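Side-chain contacts in putative c-1-tetrahydrofolate synthase, cytoplasmic (Leishmania major, PDB 4A26), which probably catalyses the NAD(P)+-dependent oxidation of methylenetetrahydrofolate to methenyltetrahydrofolate and the hydrolysis of that product to 10-formyltetrahydrofolate: residues 31-34 against 35-38; 80-83 against 84-88; 121-124 against 125-128. All blocks are in the same frame, centred on the assembly; numbering follows the deposited sequence.

Contact 1: 31-34 against 35-38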
ATOM      1  N   GLU A  31     -36.773  -5.958  -2.011  1.00 46.50           N
ATOM      2  CA  GLU A  31     -37.956  -6.041  -1.147  1.00 49.26           C
ATOM      3  C   GLU A  31     -37.854  -5.030  -0.004  1.00 49.81           C
ATOM      4  O   GLU A  31     -38.779  -4.255   0.236  1.00 51.75           O
ATOM      5  CB  GLU A  31     -38.120  -7.456  -0.569  1.00 50.19           C
ATOM      6  CG  GLU A  31     -38.382  -8.550  -1.605  1.00 50.53           C
ATOM      7  CD  GLU A  31     -39.777  -8.479  -2.197  1.00 53.51           C
ATOM      8  OE1 GLU A  31     -40.731  -8.931  -1.522  1.00 56.12           O
ATOM      9  OE2 GLU A  31     -39.914  -7.985  -3.339  1.00 53.44           O
ATOM     10  N   LEU A  32     -36.706  -5.031   0.669  1.00 48.22           N
ATOM     11  CA  LEU A  32     -36.491  -4.202   1.851  1.00 48.99           C
ATOM     12  C   LEU A  32     -36.371  -2.701   1.575  1.00 48.78           C
ATOM     13  O   LEU A  32     -36.576  -1.902   2.485  1.00 50.45           O
ATOM     14  CB  LEU A  32     -35.234  -4.672   2.592  1.00 47.68           C
ATOM     15  CG  LEU A  32     -35.228  -6.105   3.132  1.00 47.77           C
ATOM     16  CD1 LEU A  32     -33.900  -6.404   3.802  1.00 45.80           C
ATOM     17  CD2 LEU A  32     -36.378  -6.330   4.105  1.00 50.43           C
ATOM     18  N   TYR A  33     -36.039  -2.309   0.343  1.00 47.00           N
ATOM     19  CA  TYR A  33     -35.703  -0.905   0.057  1.00 46.59           C
ATOM     20  C   TYR A  33     -36.423  -0.294  -1.161  1.00 46.47           C
ATOM     21  O   TYR A  33     -35.853   0.513  -1.897  1.00 44.95           O
ATOM     22  CB  TYR A  33     -34.175  -0.747  -0.038  1.00 44.37           C
ATOM     23  CG  TYR A  33     -33.474  -1.124   1.254  1.00 45.16           C
ATOM     24  CD1 TYR A  33     -33.493  -0.267   2.355  1.00 47.57           C
ATOM     25  CD2 TYR A  33     -32.819  -2.345   1.389  1.00 44.31           C
ATOM     26  CE1 TYR A  33     -32.866  -0.616   3.550  1.00 48.55           C
ATOM     27  CE2 TYR A  33     -32.190  -2.702   2.574  1.00 44.74           C
ATOM     28  CZ  TYR A  33     -32.217  -1.837   3.652  1.00 47.16           C
ATOM     29  OH  TYR A  33     -31.596  -2.191   4.831  1.00 47.90           O
ATOM     30  N   GLY A  34     -37.688  -0.663  -1.346  1.00 48.09           N
ATOM     31  CA  GLY A  34     -38.558  -0.014  -2.331  1.00 48.66           C
ATOM     32  C   GLY A  34     -38.265  -0.340  -3.783  1.00 46.79           C
ATOM     33  O   GLY A  34     -38.526   0.475  -4.671  1.00 46.64           O
ATOM     34  N   GLY A  35     -37.729  -1.531  -4.032  1.00 45.46           N
ATOM     35  CA  GLY A  35     -37.402  -1.962  -5.388  1.00 44.00           C
ATOM     36  C   GLY A  35     -36.152  -1.315  -5.961  1.00 41.76           C
ATOM     37  O   GLY A  35     -35.878  -1.438  -7.159  1.00 40.69           O
ATOM     38  N   ARG A  36     -35.389  -0.630  -5.108  1.00 41.16           N
ATOM     39  CA  ARG A  36     -34.144   0.010  -5.525  1.00 39.26           C
ATOM     40  C   ARG A  36     -33.070  -1.044  -5.762  1.00 37.46           C
ATOM     41  O   ARG A  36     -33.135  -2.147  -5.218  1.00 37.71           O
ATOM     42  CB  ARG A  36     -33.669   1.028  -4.485  1.00 39.56           C
ATOM     43  CG  ARG A  36     -34.419   2.347  -4.527  1.00 41.22           C
ATOM     44  CD  ARG A  36     -33.814   3.354  -3.557  1.00 42.17           C
ATOM     45  NE  ARG A  36     -34.057   2.985  -2.162  1.00 44.12           N
ATOM     46  CZ  ARG A  36     -33.498   3.577  -1.107  1.00 44.96           C
ATOM     47  NH1 ARG A  36     -32.635   4.581  -1.264  1.00 44.45           N
ATOM     48  NH2 ARG A  36     -33.795   3.154   0.119  1.00 46.21           N
ATOM     49  N   VAL A  37     -32.077  -0.684  -6.563  1.00 35.76           N
ATOM     50  CA  VAL A  37     -31.114  -1.647  -7.069  1.00 34.43           C
ATOM     51  C   VAL A  37     -29.776  -0.970  -7.372  1.00 33.11           C
ATOM     52  O   VAL A  37     -29.733   0.239  -7.594  1.00 33.26           O
ATOM     53  CB  VAL A  37     -31.694  -2.352  -8.325  1.00 34.58           C
ATOM     54  CG1 VAL A  37     -30.708  -2.355  -9.476  1.00 33.59           C
ATOM     55  CG2 VAL A  37     -32.157  -3.762  -7.981  1.00 35.11           C
ATOM     56  N   PRO A  38     -28.672  -1.741  -7.362  1.00 32.03           N
ATOM     57  CA  PRO A  38     -27.372  -1.140  -7.639  1.00 30.99           C
ATOM     58  C   PRO A  38     -27.200  -0.769  -9.102  1.00 30.60           C
ATOM     59  O   PRO A  38     -27.759  -1.422  -9.985  1.00 30.71           O
ATOM     60  CB  PRO A  38     -26.369  -2.240  -7.260  1.00 30.38           C
ATOM     61  CG  PRO A  38     -27.157  -3.304  -6.566  1.00 31.11           C
ATOM     62  CD  PRO A  38     -28.557  -3.178  -7.064  1.00 31.90           C
TER
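Tyr-33 and Arg-36 are the two ends of a type I' beta turn that takes the chain out of helix 11-32. Tyr-33 is the first residue to leave helical geometry, and its carbonyl oxygen is the acceptor on which the turn closes. Arg-36 reaches this oxygen twice. Its backbone N makes a weak hydrogen bond to Tyr-33 O at 3.4 Å, and its side-chain NE makes a straighter one, 3.1 Å from NE to Tyr-33 O with an N-H...O angle of 170°. The oxygen lies almost in the guanidinium plane, at its edge, while NE is tilted somewhat from the carbonyl plane. A bend at chi3 of Arg-36 (-70°) folds the chain back over the turn to bring NE there. Arginine suits the place because a long aliphatic stem carries a donor partway along, and CB and CG rest against the same oxygen. The tyrosine side chain takes a lesser part: Tyr-33 CB is 3.9 Å from Arg-36 NH2, and the ring lies obliquely to the guanidinium, their planes 68° apart. Large and partly exposed, it leads away from the turn and can cover Leu-297 and Val-299. Next comes Gly-34, which with Gly-35 fills the two central positions of the turn. Both have positive phi, a region that glycine enters readily and that type I' turns require. The turn lies at the surface, between helix 11-32 and strand 39-45. Arg-36 also rests on Leu-297 of helix 279-297, Val-37 turns back onto Val-26 and Arg-30 of helix 11-32, and Pro-38 packs on Phe-293 just before the strand begins.

Contact 2: 80-83 against 84-88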
ATOM      1  N   GLN A  80     -10.955  16.688 -22.520  1.00 44.65           N
ATOM      2  CA  GLN A  80     -10.745  16.243 -21.148  1.00 44.02           C
ATOM      3  C   GLN A  80     -11.836  16.823 -20.252  1.00 43.12           C
ATOM      4  O   GLN A  80     -12.443  16.100 -19.459  1.00 41.65           O
ATOM      5  CB  GLN A  80      -9.375  16.704 -20.647  1.00 45.85           C
ATOM      6  CG  GLN A  80      -9.014  16.236 -19.240  1.00 45.60           C
ATOM      7  CD  GLN A  80      -8.630  14.776 -19.188  1.00 45.11           C
ATOM      8  OE1 GLN A  80      -7.885  14.289 -20.038  1.00 46.26           O
ATOM      9  NE2 GLN A  80      -9.129  14.067 -18.182  1.00 43.93           N
ATOM     10  N   GLU A  81     -12.077  18.128 -20.388  1.00 44.05           N
ATOM     11  CA  GLU A  81     -13.077  18.832 -19.575  1.00 43.70           C
ATOM     12  C   GLU A  81     -14.437  18.143 -19.686  1.00 41.65           C
ATOM     13  O   GLU A  81     -15.079  17.865 -18.674  1.00 40.87           O
ATOM     14  CB  GLU A  81     -13.199  20.307 -20.001  1.00 45.17           C
ATOM     15  CG  GLU A  81     -13.368  21.314 -18.845  1.00 47.05           C
ATOM     16  CD  GLU A  81     -14.702  21.195 -18.104  1.00 47.05           C
ATOM     17  OE1 GLU A  81     -14.888  20.212 -17.350  1.00 46.48           O
ATOM     18  OE2 GLU A  81     -15.556  22.101 -18.254  1.00 47.82           O
ATOM     19  N   VAL A  82     -14.849  17.846 -20.916  1.00 40.95           N
ATOM     20  CA  VAL A  82     -16.165  17.266 -21.179  1.00 39.29           C
ATOM     21  C   VAL A  82     -16.277  15.838 -20.638  1.00 38.00           C
ATOM     22  O   VAL A  82     -17.315  15.462 -20.100  1.00 37.14           O
ATOM     23  CB  VAL A  82     -16.504  17.291 -22.686  1.00 39.45           C
ATOM     24  CG1 VAL A  82     -17.821  16.583 -22.953  1.00 38.22           C
ATOM     25  CG2 VAL A  82     -16.561  18.722 -23.192  1.00 40.18           C
ATOM     26  N   LEU A  83     -15.216  15.048 -20.780  1.00 38.05           N
ATOM     27  CA  LEU A  83     -15.158  13.722 -20.159  1.00 36.91           C
ATOM     28  C   LEU A  83     -15.407  13.833 -18.660  1.00 36.49           C
ATOM     29  O   LEU A  83     -16.277  13.159 -18.115  1.00 35.52           O
ATOM     30  CB  LEU A  83     -13.792  13.062 -20.401  1.00 37.55           C
ATOM     31  CG  LEU A  83     -13.511  11.747 -19.660  1.00 36.47           C
ATOM     32  CD1 LEU A  83     -14.501  10.670 -20.098  1.00 34.92           C
ATOM     33  CD2 LEU A  83     -12.078  11.290 -19.877  1.00 36.85           C
ATOM     34  N   GLU A  84     -14.632  14.689 -18.003  1.00 37.64           N
ATOM     35  CA  GLU A  84     -14.720  14.868 -16.553  1.00 37.71           C
ATOM     36  C   GLU A  84     -16.097  15.352 -16.092  1.00 37.03           C
ATOM     37  O   GLU A  84     -16.543  14.999 -15.004  1.00 36.70           O
ATOM     38  CB  GLU A  84     -13.637  15.842 -16.076  1.00 39.52           C
ATOM     39  CG  GLU A  84     -12.224  15.279 -16.156  1.00 40.72           C
ATOM     40  CD  GLU A  84     -11.216  16.115 -15.398  1.00 43.61           C
ATOM     41  OE1 GLU A  84     -11.414  17.346 -15.284  1.00 44.80           O
ATOM     42  OE2 GLU A  84     -10.223  15.536 -14.908  1.00 45.10           O
ATOM     43  N   VAL A  85     -16.759  16.162 -16.917  1.00 37.05           N
ATOM     44  CA  VAL A  85     -18.126  16.607 -16.638  1.00 36.63           C
ATOM     45  C   VAL A  85     -19.064  15.406 -16.542  1.00 35.45           C
ATOM     46  O   VAL A  85     -19.857  15.301 -15.602  1.00 35.30           O
ATOM     47  CB  VAL A  85     -18.645  17.587 -17.722  1.00 37.03           C
ATOM     48  CG1 VAL A  85     -20.168  17.653 -17.718  1.00 36.41           C
ATOM     49  CG2 VAL A  85     -18.038  18.968 -17.520  1.00 38.19           C
ATOM     50  N   ASN A  86     -18.965  14.501 -17.513  1.00 34.86           N
ATOM     51  CA  ASN A  86     -19.755  13.270 -17.498  1.00 33.88           C
ATOM     52  C   ASN A  86     -19.402  12.372 -16.321  1.00 33.45           C
ATOM     53  O   ASN A  86     -20.274  11.698 -15.777  1.00 32.92           O
ATOM     54  CB  ASN A  86     -19.597  12.495 -18.805  1.00 33.69           C
ATOM     55  CG  ASN A  86     -20.246  13.197 -19.975  1.00 33.98           C
ATOM     56  OD1 ASN A  86     -21.396  12.919 -20.320  1.00 33.62           O
ATOM     57  ND2 ASN A  86     -19.521  14.125 -20.582  1.00 34.64           N
ATOM     58  N   VAL A  87     -18.130  12.365 -15.927  1.00 33.97           N
ATOM     59  CA  VAL A  87     -17.714  11.636 -14.730  1.00 33.89           C
ATOM     60  C   VAL A  87     -18.363  12.260 -13.496  1.00 34.42           C
ATOM     61  O   VAL A  87     -18.860  11.544 -12.626  1.00 34.00           O
ATOM     62  CB  VAL A  87     -16.173  11.604 -14.563  1.00 34.60           C
ATOM     63  CG1 VAL A  87     -15.788  10.883 -13.278  1.00 34.27           C
ATOM     64  CG2 VAL A  87     -15.514  10.934 -15.759  1.00 34.28           C
ATOM     65  N   GLU A  88     -18.372  13.592 -13.438  1.00 35.62           N
ATOM     66  CA  GLU A  88     -19.013  14.318 -12.336  1.00 36.56           C
ATOM     67  C   GLU A  88     -20.528  14.079 -12.302  1.00 36.03           C
ATOM     68  O   GLU A  88     -21.116  13.970 -11.226  1.00 36.39           O
ATOM     69  CB  GLU A  88     -18.721  15.823 -12.435  1.00 37.97           C
ATOM     70  CG  GLU A  88     -19.159  16.644 -11.213  1.00 39.59           C
ATOM     71  CD  GLU A  88     -18.406  16.281  -9.933  1.00 40.86           C
ATOM     72  OE1 GLU A  88     -17.280  15.739 -10.016  1.00 40.59           O
ATOM     73  OE2 GLU A  88     -18.940  16.553  -8.837  1.00 42.21           O
TER
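Asn-86 reaches back one helical turn to Val-82, whose carbonyl oxygen it meets with both its backbone N and its side-chain amide. The backbone bond, from Asn-86 N to Val-82 O at 3.2 Å, is the ordinary alpha-helical one. The second, from Asn-86 ND2 to Val-82 O at 2.6 Å, comes from the other face of the carbonyl and stands 38° out of its plane. CG of Asn-86 lies beside its own backbone N (chi1 -69°), which places the amide back along the helix, and the rotation about CB-CG leaves Val-82 O near the amide plane. Asparagine is short enough for this bond, and its ND2 also lies alongside Val-82 CG1 at 3.8 Å, the two side chains pointing the same way. The helix, 80-91, is the connection of a beta-alpha-beta unit between parallel strands 68-74 and 98-101, and Leu-83 and Val-87 lie on its sheet-facing apolar side. Leu-83 CG is 4.5 Å from Val-87 CG2; the leucine packs on Ile-43 and Val-45, and the valine on Ile-43, of strand 39-45, the middle strand of that sheet. On another side Gln-80 bends at chi2 (75°), and its NE2 comes within 3.8 Å of Glu-84 OE2, amide and carboxylate almost perpendicular. The firmer polar tie of Gln-80 is from its OE1 to the backbone N of Asn-110, while Glu-84 makes a long, weak ion pair with Arg-113. The Glu-81 chain curls over so that its OE1 lies 3.4 Å from Val-85 CG2 on the exposed side, where a carboxylate can be solvated.

Contact 3: 121-124 against 125-128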
ATOM      1  N   HIS A 121     -15.941   6.920  -3.068  1.00 37.74           N
ATOM      2  CA  HIS A 121     -16.965   5.943  -2.691  1.00 36.86           C
ATOM      3  C   HIS A 121     -17.706   5.310  -3.880  1.00 35.19           C
ATOM      4  O   HIS A 121     -18.559   4.447  -3.680  1.00 34.60           O
ATOM      5  CB  HIS A 121     -17.961   6.555  -1.682  1.00 38.07           C
ATOM      6  CG  HIS A 121     -18.936   7.527  -2.283  1.00 38.61           C
ATOM      7  ND1 HIS A 121     -18.707   8.886  -2.325  1.00 39.63           N
ATOM      8  CD2 HIS A 121     -20.154   7.335  -2.845  1.00 37.57           C
ATOM      9  CE1 HIS A 121     -19.734   9.487  -2.898  1.00 39.44           C
ATOM     10  NE2 HIS A 121     -20.627   8.569  -3.221  1.00 38.16           N
ATOM     11  N   LYS A 122     -17.374   5.719  -5.105  1.00 34.66           N
ATOM     12  CA  LYS A 122     -17.927   5.089  -6.313  1.00 33.46           C
ATOM     13  C   LYS A 122     -16.841   4.473  -7.204  1.00 33.10           C
ATOM     14  O   LYS A 122     -17.115   4.059  -8.333  1.00 32.36           O
ATOM     15  CB  LYS A 122     -18.745   6.106  -7.116  1.00 33.47           C
ATOM     16  CG  LYS A 122     -19.932   6.674  -6.364  1.00 33.86           C
ATOM     17  CD  LYS A 122     -20.842   7.475  -7.276  1.00 33.58           C
ATOM     18  CE  LYS A 122     -22.111   7.910  -6.554  1.00 34.11           C
ATOM     19  NZ  LYS A 122     -23.099   8.545  -7.468  1.00 33.79           N
ATOM     20  N   ASP A 123     -15.620   4.390  -6.681  1.00 33.88           N
ATOM     21  CA  ASP A 123     -14.462   3.916  -7.438  1.00 33.99           C
ATOM     22  C   ASP A 123     -14.439   2.384  -7.491  1.00 33.23           C
ATOM     23  O   ASP A 123     -13.647   1.736  -6.807  1.00 33.64           O
ATOM     24  CB  ASP A 123     -13.185   4.472  -6.792  1.00 35.28           C
ATOM     25  CG  ASP A 123     -11.912   4.002  -7.472  1.00 35.71           C
ATOM     26  OD1 ASP A 123     -11.940   3.665  -8.672  1.00 36.35           O
ATOM     27  OD2 ASP A 123     -10.864   3.980  -6.798  1.00 36.94           O
ATOM     28  N   ALA A 124     -15.297   1.815  -8.332  1.00 35.86           N
ATOM     29  CA  ALA A 124     -15.508   0.363  -8.381  1.00 34.39           C
ATOM     30  C   ALA A 124     -14.255  -0.464  -8.707  1.00 33.30           C
ATOM     31  O   ALA A 124     -14.141  -1.611  -8.264  1.00 32.20           O
ATOM     32  CB  ALA A 124     -16.625   0.031  -9.369  1.00 34.65           C
ATOM     33  N   ASP A 125     -13.334   0.098  -9.486  1.00 33.93           N
ATOM     34  CA  ASP A 125     -12.076  -0.593  -9.811  1.00 33.11           C
ATOM     35  C   ASP A 125     -10.980  -0.369  -8.756  1.00 32.74           C
ATOM     36  O   ASP A 125      -9.965  -1.071  -8.758  1.00 32.04           O
ATOM     37  CB  ASP A 125     -11.566  -0.188 -11.207  1.00 34.18           C
ATOM     38  CG  ASP A 125     -12.021  -1.146 -12.308  1.00 34.20           C
ATOM     39  OD1 ASP A 125     -12.084  -2.371 -12.044  1.00 33.12           O
ATOM     40  OD2 ASP A 125     -12.291  -0.673 -13.441  1.00 34.78           O
ATOM     41  N   ALA A 126     -11.190   0.591  -7.857  1.00 33.36           N
ATOM     42  CA  ALA A 126     -10.223   0.902  -6.802  1.00 33.42           C
ATOM     43  C   ALA A 126      -8.915   1.442  -7.379  1.00 33.99           C
ATOM     44  O   ALA A 126      -7.828   1.038  -6.953  1.00 33.74           O
ATOM     45  CB  ALA A 126      -9.958  -0.324  -5.946  1.00 31.97           C
ATOM     46  N   LEU A 127      -9.034   2.352  -8.344  1.00 34.97           N
ATOM     47  CA  LEU A 127      -7.881   2.929  -9.042  1.00 35.97           C
ATOM     48  C   LEU A 127      -7.371   4.235  -8.409  1.00 37.69           C
ATOM     49  O   LEU A 127      -6.272   4.688  -8.726  1.00 38.59           O
ATOM     50  CB  LEU A 127      -8.236   3.171 -10.515  1.00 36.80           C
ATOM     51  CG  LEU A 127      -8.384   1.902 -11.358  1.00 35.31           C
ATOM     52  CD1 LEU A 127      -9.227   2.163 -12.600  1.00 36.36           C
ATOM     53  CD2 LEU A 127      -7.019   1.339 -11.734  1.00 34.74           C
ATOM     54  N   LEU A 128      -8.175   4.834  -7.534  1.00 38.12           N
ATOM     55  CA  LEU A 128      -7.792   6.061  -6.838  1.00 40.23           C
ATOM     56  C   LEU A 128      -6.703   5.773  -5.804  1.00 39.96           C
ATOM     57  O   LEU A 128      -6.725   4.719  -5.166  1.00 38.23           O
ATOM     58  CB  LEU A 128      -9.003   6.687  -6.137  1.00 41.09           C
ATOM     59  CG  LEU A 128     -10.019   7.427  -7.009  1.00 42.06           C
ATOM     60  CD1 LEU A 128     -11.242   7.787  -6.195  1.00 42.24           C
ATOM     61  CD2 LEU A 128      -9.405   8.674  -7.608  1.00 44.24           C
TER
HETATM   62  O   HOH W   1     -13.061   2.820 -10.740  1.00 23.02           O
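A type I beta turn, Asp-123 to Ala-126, leads into the N-terminus of helix 129-136, and the Asp-123 side chain ties turn and helix start together. Ala-126 N closes the turn on Asp-123 O at 2.9 Å. With CG anti to the backbone N (chi1 178°), the carboxylate of Asp-123 extends across to the peptide N-H groups that follow. Leu-128 N, at the N-cap position, donates to Asp-123 OD2 at 2.9 Å, meeting it on the syn side and 31° out of the carboxylate plane; Leu-127 N makes a weak bond to Asp-123 OD1 at 3.2 Å. A water donates to OD1 and accepts from Asp-125 N. Aspartate suits this buried place because its two oxygens can accept from several N-H groups, and OD2 is also bonded to Asn-131 ND2 in the helix. Residues 121-128 join helix 111-116 to helix 129-136, probably on the way from the catalytic to the NAD(P)-binding part. Leu-128, packed on Glu-116, lays CG and CD1 over one face of the Asp-123 carboxylate, its CG 3.6 Å from Asp-123 OD2. The small Ala-124 sits against Ile-100, and Ala-126 against Phe-144 and Pro-146. Leu-127 touches Ile-115 and Tyr-137 of the second subunit.

In the fold
The three contacts follow one another along the chain without touching. Contacts 1 and 2 belong to the catalytic domain but lie far apart, with centres about 29 Å from each other: one precedes strand 39-45, the other is in a helix packed on that strand. Contact 3 is nearer to both, its centre about 16 Å from that of contact 2 and 23 Å from that of contact 1, and nearest atoms about 7 Å and 10 Å away. Helix 279-297 runs past both contact 1 and contact 3, and Asn-288 ND2 on it bonds Ala-124 O. Contact 3, the most central, probably lies closest to the interdomain cleft that holds folate and cofactor in this family.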